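Precorrin-6y methylase (Rhodobacter capsulatus, PDB 3NJR) is the C-terminal domain of precorrin-6Y C5,15-methyltransferase, a decarboxylating enzyme that methylates its precorrin substrate with S-adenosyl-L-methionine in adenosylcobalamin biosynthesis. Local coordinates at residues L46-L51 and G67-E72; R55-W60 and G147-A152. All blocks are in the same frame, centred on the assembly; numbering follows the deposited sequence.

Contact 1 (L46-L51 and G67-E72); sequences LTLAAL and GSVSVE. With SAH (S-adenosyl-L-homocysteine), chain C.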
loop_
_atom_site.group_PDB
_atom_site.type_symbol
_atom_site.label_atom_id
_atom_site.label_comp_id
_atom_site.label_asym_id
_atom_site.label_seq_id
_atom_site.Cartn_x
_atom_site.Cartn_y
_atom_site.Cartn_z
ATOM N N LEU A 46 -6.949 14.968 -6.329
ATOM C CA LEU A 46 -7.814 14.347 -5.303
ATOM C C LEU A 46 -8.418 15.396 -4.387
ATOM O O LEU A 46 -9.620 15.344 -4.055
ATOM C CB LEU A 46 -7.079 13.308 -4.475
ATOM C CG LEU A 46 -6.830 11.999 -5.201
ATOM C CD1 LEU A 46 -5.785 11.186 -4.439
ATOM C CD2 LEU A 46 -8.123 11.196 -5.416
ATOM N N THR A 47 -7.566 16.335 -3.996
ATOM C CA THR A 47 -7.924 17.415 -3.100
ATOM C C THR A 47 -9.013 18.296 -3.732
ATOM O O THR A 47 -10.119 18.436 -3.182
ATOM C CB THR A 47 -6.674 18.226 -2.773
ATOM O OG1 THR A 47 -5.725 17.364 -2.137
ATOM C CG2 THR A 47 -6.995 19.392 -1.868
ATOM N N LEU A 48 -8.738 18.849 -4.906
ATOM C CA LEU A 48 -9.791 19.584 -5.593
ATOM C C LEU A 48 -11.083 18.812 -5.779
ATOM O O LEU A 48 -12.163 19.384 -5.608
ATOM C CB LEU A 48 -9.294 20.271 -6.863
ATOM C CG LEU A 48 -8.704 21.577 -6.324
ATOM C CD1 LEU A 48 -7.197 21.495 -6.120
ATOM C CD2 LEU A 48 -9.054 22.689 -7.222
ATOM N N ALA A 49 -11.001 17.519 -6.059
ATOM C CA ALA A 49 -12.222 16.701 -6.100
ATOM C C ALA A 49 -13.001 16.771 -4.769
ATOM O O ALA A 49 -14.239 16.930 -4.762
ATOM C CB ALA A 49 -11.895 15.267 -6.468
ATOM N N ALA A 50 -12.280 16.686 -3.654
ATOM C CA ALA A 50 -12.888 16.805 -2.329
ATOM C C ALA A 50 -13.416 18.227 -2.051
ATOM O O ALA A 50 -14.450 18.399 -1.404
ATOM C CB ALA A 50 -11.874 16.390 -1.243
ATOM N N LEU A 51 -12.681 19.236 -2.520
ATOM C CA LEU A 51 -13.035 20.633 -2.275
ATOM C C LEU A 51 -14.297 20.986 -3.052
ATOM O O LEU A 51 -15.164 21.706 -2.539
ATOM C CB LEU A 51 -11.873 21.576 -2.631
ATOM C CG LEU A 51 -10.717 21.635 -1.619
ATOM C CD1 LEU A 51 -9.496 22.311 -2.181
ATOM C CD2 LEU A 51 -11.146 22.352 -0.352
ATOM N N GLY A 67 0.851 27.903 -3.660
ATOM C CA GLY A 67 -0.525 28.277 -4.000
ATOM C C GLY A 67 -1.218 27.469 -5.085
ATOM O O GLY A 67 -2.180 27.944 -5.692
ATOM N N SER A 68 -0.761 26.252 -5.346
ATOM C CA SER A 68 -1.270 25.505 -6.507
ATOM C C SER A 68 -2.739 25.072 -6.359
ATOM O O SER A 68 -3.492 25.047 -7.330
ATOM C CB SER A 68 -0.377 24.293 -6.811
ATOM O OG SER A 68 -0.576 23.257 -5.850
ATOM N N VAL A 69 -3.130 24.716 -5.142
ATOM C CA VAL A 69 -4.510 24.340 -4.849
ATOM C C VAL A 69 -5.453 25.502 -5.169
ATOM O O VAL A 69 -6.500 25.303 -5.828
ATOM C CB VAL A 69 -4.651 23.890 -3.373
ATOM C CG1 VAL A 69 -6.091 23.841 -2.942
ATOM C CG2 VAL A 69 -4.001 22.551 -3.185
ATOM N N SER A 70 -5.048 26.706 -4.735
ATOM C CA SER A 70 -5.821 27.936 -4.932
ATOM C C SER A 70 -5.930 28.282 -6.405
ATOM O O SER A 70 -6.973 28.773 -6.852
ATOM C CB SER A 70 -5.175 29.120 -4.207
ATOM O OG SER A 70 -5.246 29.035 -2.800
ATOM N N VAL A 71 -4.848 28.045 -7.153
ATOM C CA VAL A 71 -4.804 28.363 -8.574
ATOM C C VAL A 71 -5.804 27.465 -9.279
ATOM O O VAL A 71 -6.714 27.955 -9.950
ATOM C CB VAL A 71 -3.371 28.221 -9.156
ATOM C CG1 VAL A 71 -3.381 28.269 -10.653
ATOM C CG2 VAL A 71 -2.475 29.311 -8.648
ATOM N N GLU A 72 -5.679 26.160 -9.096
ATOM C CA GLU A 72 -6.691 25.236 -9.627
ATOM C C GLU A 72 -8.136 25.457 -9.081
ATOM O O GLU A 72 -9.114 25.251 -9.814
ATOM C CB GLU A 72 -6.230 23.781 -9.496
ATOM C CG GLU A 72 -4.823 23.601 -10.015
ATOM C CD GLU A 72 -4.528 22.218 -10.554
ATOM O OE1 GLU A 72 -4.654 21.230 -9.807
ATOM O OE2 GLU A 72 -4.142 22.108 -11.736
HETATM N N SAH C . -0.530 23.184 -0.757
HETATM C CA SAH C . 0.878 23.594 -1.051
HETATM C CB SAH C . 1.847 22.562 -0.470
HETATM C CG SAH C . 2.797 23.168 0.570
HETATM S SD SAH C . 2.389 22.591 2.192
HETATM C C SAH C . 1.072 23.780 -2.538
HETATM O O SAH C . 1.955 24.502 -3.002
HETATM O OXT SAH C . 0.348 23.225 -3.355
HETATM C "C5'" SAH C . 3.621 23.319 3.246
HETATM C "C4'" SAH C . 3.508 24.845 3.391
HETATM O "O4'" SAH C . 2.658 25.258 4.478
HETATM C "C3'" SAH C . 4.879 25.457 3.665
HETATM O "O3'" SAH C . 5.202 26.367 2.620
HETATM C "C2'" SAH C . 4.752 26.209 4.978
HETATM O "O2'" SAH C . 5.441 27.468 4.981
HETATM C "C1'" SAH C . 3.249 26.392 5.137
HETATM N N9 SAH C . 2.880 26.573 6.575
HETATM C C8 SAH C . 3.461 25.956 7.627
HETATM N N7 SAH C . 2.914 26.356 8.800
HETATM C C5 SAH C . 1.958 27.257 8.512
HETATM C C6 SAH C . 0.983 28.069 9.284
HETATM N N6 SAH C . 0.957 27.968 10.629
HETATM N N1 SAH C . 0.137 28.899 8.614
HETATM C C2 SAH C . 0.173 28.993 7.270
HETATM N N3 SAH C . 1.033 28.280 6.511
HETATM C C4 SAH C . 1.935 27.406 7.049
#
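The flat main-chain carbonyl of E72 receives L48 on one face: L48 CD2 stands 3.5 Å from E72 C, somewhat obliquely above the plane of E72 CA, C and O. The other flat group, the E72 carboxylate, turns from L48 and is held at its oxygens by R27, R44 and the backbone N of G26. The motif is helix-on-helix packing in a class I (Rossmann-like) methyltransferase: helix 41-51 and helix 68-75 lie on the same side of the sheet, where T47, L51 and V69 all touch F127. The two short segments cross at -55°, with their axes 10.5 Å apart, so the gap is bridged by side chains. L48 forks across it, its CD2 branch also reaching E72 CB at 3.8 Å while CD1 meets V69 CG1 at 4.1 Å. V69 CG1 is aimed here because it stands anti to the backbone N (chi1 165°), and it also takes L51 CD1 at 3.8 Å, the two side chains lying at about a right angle. All four residues are buried. Two residues before V69, G67 occupies the N-cap position, and the start of the helix borders the S-adenosyl-L-homocysteine pocket; the helix dipole would probably favour the ligand carboxylate. That carboxylate is gripped: S68 OG donates to OXT of the ligand at 2.7 Å.

Contact 2 (R55-W60 and G147-A152); sequences RGELLW and GTRIVA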
loop_
_atom_site.group_PDB
_atom_site.type_symbol
_atom_site.label_atom_id
_atom_site.label_comp_id
_atom_site.label_asym_id
_atom_site.label_seq_id
_atom_site.Cartn_x
_atom_site.Cartn_y
_atom_site.Cartn_z
ATOM N N ARG A 55 -19.117 27.727 -8.802
ATOM C CA ARG A 55 -18.809 29.070 -9.310
ATOM C C ARG A 55 -18.851 30.116 -8.184
ATOM O O ARG A 55 -19.829 30.191 -7.442
ATOM C CB ARG A 55 -19.812 29.414 -10.436
ATOM C CG ARG A 55 -19.186 29.957 -11.742
ATOM C CD ARG A 55 -19.747 29.216 -12.979
ATOM N NE ARG A 55 -18.871 29.215 -14.166
ATOM C CZ ARG A 55 -17.538 29.354 -14.180
ATOM N NH1 ARG A 55 -16.831 29.500 -13.066
ATOM N NH2 ARG A 55 -16.894 29.337 -15.340
ATOM N N GLY A 56 -17.771 30.886 -8.048
ATOM C CA GLY A 56 -17.740 32.030 -7.134
ATOM C C GLY A 56 -17.530 31.753 -5.645
ATOM O O GLY A 56 -17.341 32.705 -4.854
ATOM N N GLU A 57 -17.555 30.477 -5.245
ATOM C CA GLU A 57 -17.317 30.107 -3.860
ATOM C C GLU A 57 -15.940 30.570 -3.402
ATOM O O GLU A 57 -15.015 30.689 -4.212
ATOM C CB GLU A 57 -17.427 28.603 -3.686
ATOM C CG GLU A 57 -18.832 28.058 -3.632
ATOM C CD GLU A 57 -18.850 26.619 -3.162
ATOM O OE1 GLU A 57 -17.824 25.923 -3.294
ATOM O OE2 GLU A 57 -19.889 26.168 -2.643
ATOM N N LEU A 58 -15.808 30.829 -2.103
ATOM C CA LEU A 58 -14.547 31.325 -1.529
ATOM C C LEU A 58 -13.789 30.208 -0.832
ATOM O O LEU A 58 -14.401 29.406 -0.115
ATOM C CB LEU A 58 -14.796 32.502 -0.573
ATOM C CG LEU A 58 -13.646 33.131 0.232
ATOM C CD1 LEU A 58 -12.573 33.800 -0.613
ATOM C CD2 LEU A 58 -14.180 34.137 1.214
ATOM N N LEU A 59 -12.467 30.171 -1.039
ATOM C CA LEU A 59 -11.570 29.229 -0.356
ATOM C C LEU A 59 -10.552 29.896 0.604
ATOM O O LEU A 59 -9.839 30.846 0.236
ATOM C CB LEU A 59 -10.815 28.349 -1.376
ATOM C CG LEU A 59 -9.786 27.328 -0.836
ATOM C CD1 LEU A 59 -10.430 26.084 -0.236
ATOM C CD2 LEU A 59 -8.743 26.943 -1.859
ATOM N N TRP A 60 -10.468 29.384 1.826
ATOM C CA TRP A 60 -9.311 29.659 2.666
ATOM C C TRP A 60 -8.327 28.547 2.392
ATOM O O TRP A 60 -8.647 27.388 2.605
ATOM C CB TRP A 60 -9.702 29.661 4.163
ATOM C CG TRP A 60 -10.337 30.936 4.630
ATOM C CD1 TRP A 60 -10.677 32.012 3.864
ATOM C CD2 TRP A 60 -10.730 31.259 5.967
ATOM N NE1 TRP A 60 -11.236 32.985 4.633
ATOM C CE2 TRP A 60 -11.292 32.550 5.933
ATOM C CE3 TRP A 60 -10.674 30.578 7.194
ATOM C CZ2 TRP A 60 -11.790 33.187 7.091
ATOM C CZ3 TRP A 60 -11.169 31.206 8.332
ATOM C CH2 TRP A 60 -11.714 32.496 8.274
ATOM N N GLY A 147 -21.748 23.963 7.700
ATOM C CA GLY A 147 -21.829 23.554 6.285
ATOM C C GLY A 147 -20.657 23.962 5.395
ATOM O O GLY A 147 -20.638 23.659 4.191
ATOM N N THR A 148 -19.688 24.662 5.991
ATOM C CA THR A 148 -18.466 25.059 5.312
ATOM C C THR A 148 -17.718 23.753 5.151
ATOM O O THR A 148 -17.659 22.975 6.097
ATOM C CB THR A 148 -17.628 26.061 6.177
ATOM O OG1 THR A 148 -18.394 27.254 6.438
ATOM C CG2 THR A 148 -16.305 26.443 5.496
ATOM N N ARG A 149 -17.164 23.503 3.966
ATOM C CA ARG A 149 -16.470 22.252 3.711
ATOM C C ARG A 149 -15.019 22.369 4.134
ATOM O O ARG A 149 -14.399 23.398 3.911
ATOM C CB ARG A 149 -16.617 21.841 2.236
ATOM C CG ARG A 149 -18.051 22.071 1.692
ATOM C CD ARG A 149 -18.291 21.571 0.262
ATOM N NE ARG A 149 -17.454 22.232 -0.735
ATOM C CZ ARG A 149 -17.768 23.352 -1.396
ATOM N NH1 ARG A 149 -16.915 23.851 -2.284
ATOM N NH2 ARG A 149 -18.912 23.987 -1.174
ATOM N N ILE A 150 -14.494 21.315 4.770
ATOM C CA ILE A 150 -13.078 21.230 5.178
ATOM C C ILE A 150 -12.357 20.079 4.491
ATOM O O ILE A 150 -12.905 18.982 4.375
ATOM C CB ILE A 150 -12.883 21.001 6.697
ATOM C CG1 ILE A 150 -14.033 21.597 7.527
ATOM C CG2 ILE A 150 -11.495 21.506 7.146
ATOM C CD1 ILE A 150 -13.930 23.077 7.851
ATOM N N VAL A 151 -11.119 20.334 4.053
ATOM C CA VAL A 151 -10.292 19.306 3.438
ATOM C C VAL A 151 -8.850 19.448 3.907
ATOM O O VAL A 151 -8.255 20.504 3.794
ATOM C CB VAL A 151 -10.411 19.306 1.871
ATOM C CG1 VAL A 151 -9.485 18.268 1.225
ATOM C CG2 VAL A 151 -11.859 19.060 1.437
ATOM N N ALA A 152 -8.299 18.364 4.445
ATOM C CA ALA A 152 -6.933 18.375 4.969
ATOM C C ALA A 152 -6.147 17.160 4.513
ATOM O O ALA A 152 -6.687 16.072 4.468
ATOM C CB ALA A 152 -6.967 18.428 6.470
#
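A bend at chi3 (-62°) in R149 and an extended chain beyond CG in E57 bring the E57 carboxylate up to the edge of the R149 guanidinium, close to its plane. In both residues CG stands anti to the carbonyl carbon, beside the backbone N, and the two side chains then meet at about a right angle. Their flat ends are nevertheless nearly coplanar, with 19° between the planes, as expected of a two-pronged, end-on salt bridge, which two hydrogen bonds establish. In one prong R149 NH2 donates to E57 OE2 at 2.8 Å. This bond is nearly straight, with an N-H...O angle of 167°; the oxygen lies in the guanidinium plane and is approached on its syn side, somewhat out of the carboxylate plane. The second prong joins R149 NH1 to E57 OE1 at a modelled 2.5 Å, a length too short to be trusted at this resolution, although the pairing itself is clear. Because both prongs use the same pair of groups, rotation of either one is restrained. E57 OE1 also receives a weak hydrogen bond from R54 N. R149 rests on A125 and on W73 of helix 68-75, so its chain passes over the strand between the two segments. That strand, 125-128, bonds L58 through A125, and E57 and R149 make the contact by side chains alone. The arrangement is a salt bridge tying the starts of the first and fifth parallel strands, 58-62 and 149-154, across the intervening strand of the class I methyltransferase sheet.

Contacts 1 and 2 have centres 10 Å apart and meet at the end of helix 41-51, which belongs to contact 1. Its last residue, L51, joins them twice: L51 O probably accepts a hydrogen bond from R149 NH1 at 2.8 Å, and L51 CD2 packs against L59 CD1 and V151 CG2, each at 3.8 Å. The R149 guanidinium of contact 2 thus probably also holds the end of the helix that contact 1 packs against 68-75. Their relation to the ligand differs. Contact 1 includes G67 and S68 of the S-adenosyl-L-homocysteine pocket, which T39, S66 and E84 help to complete, whereas in contact 2 R149 NH1 is 16.5 Å from the ligand atom N.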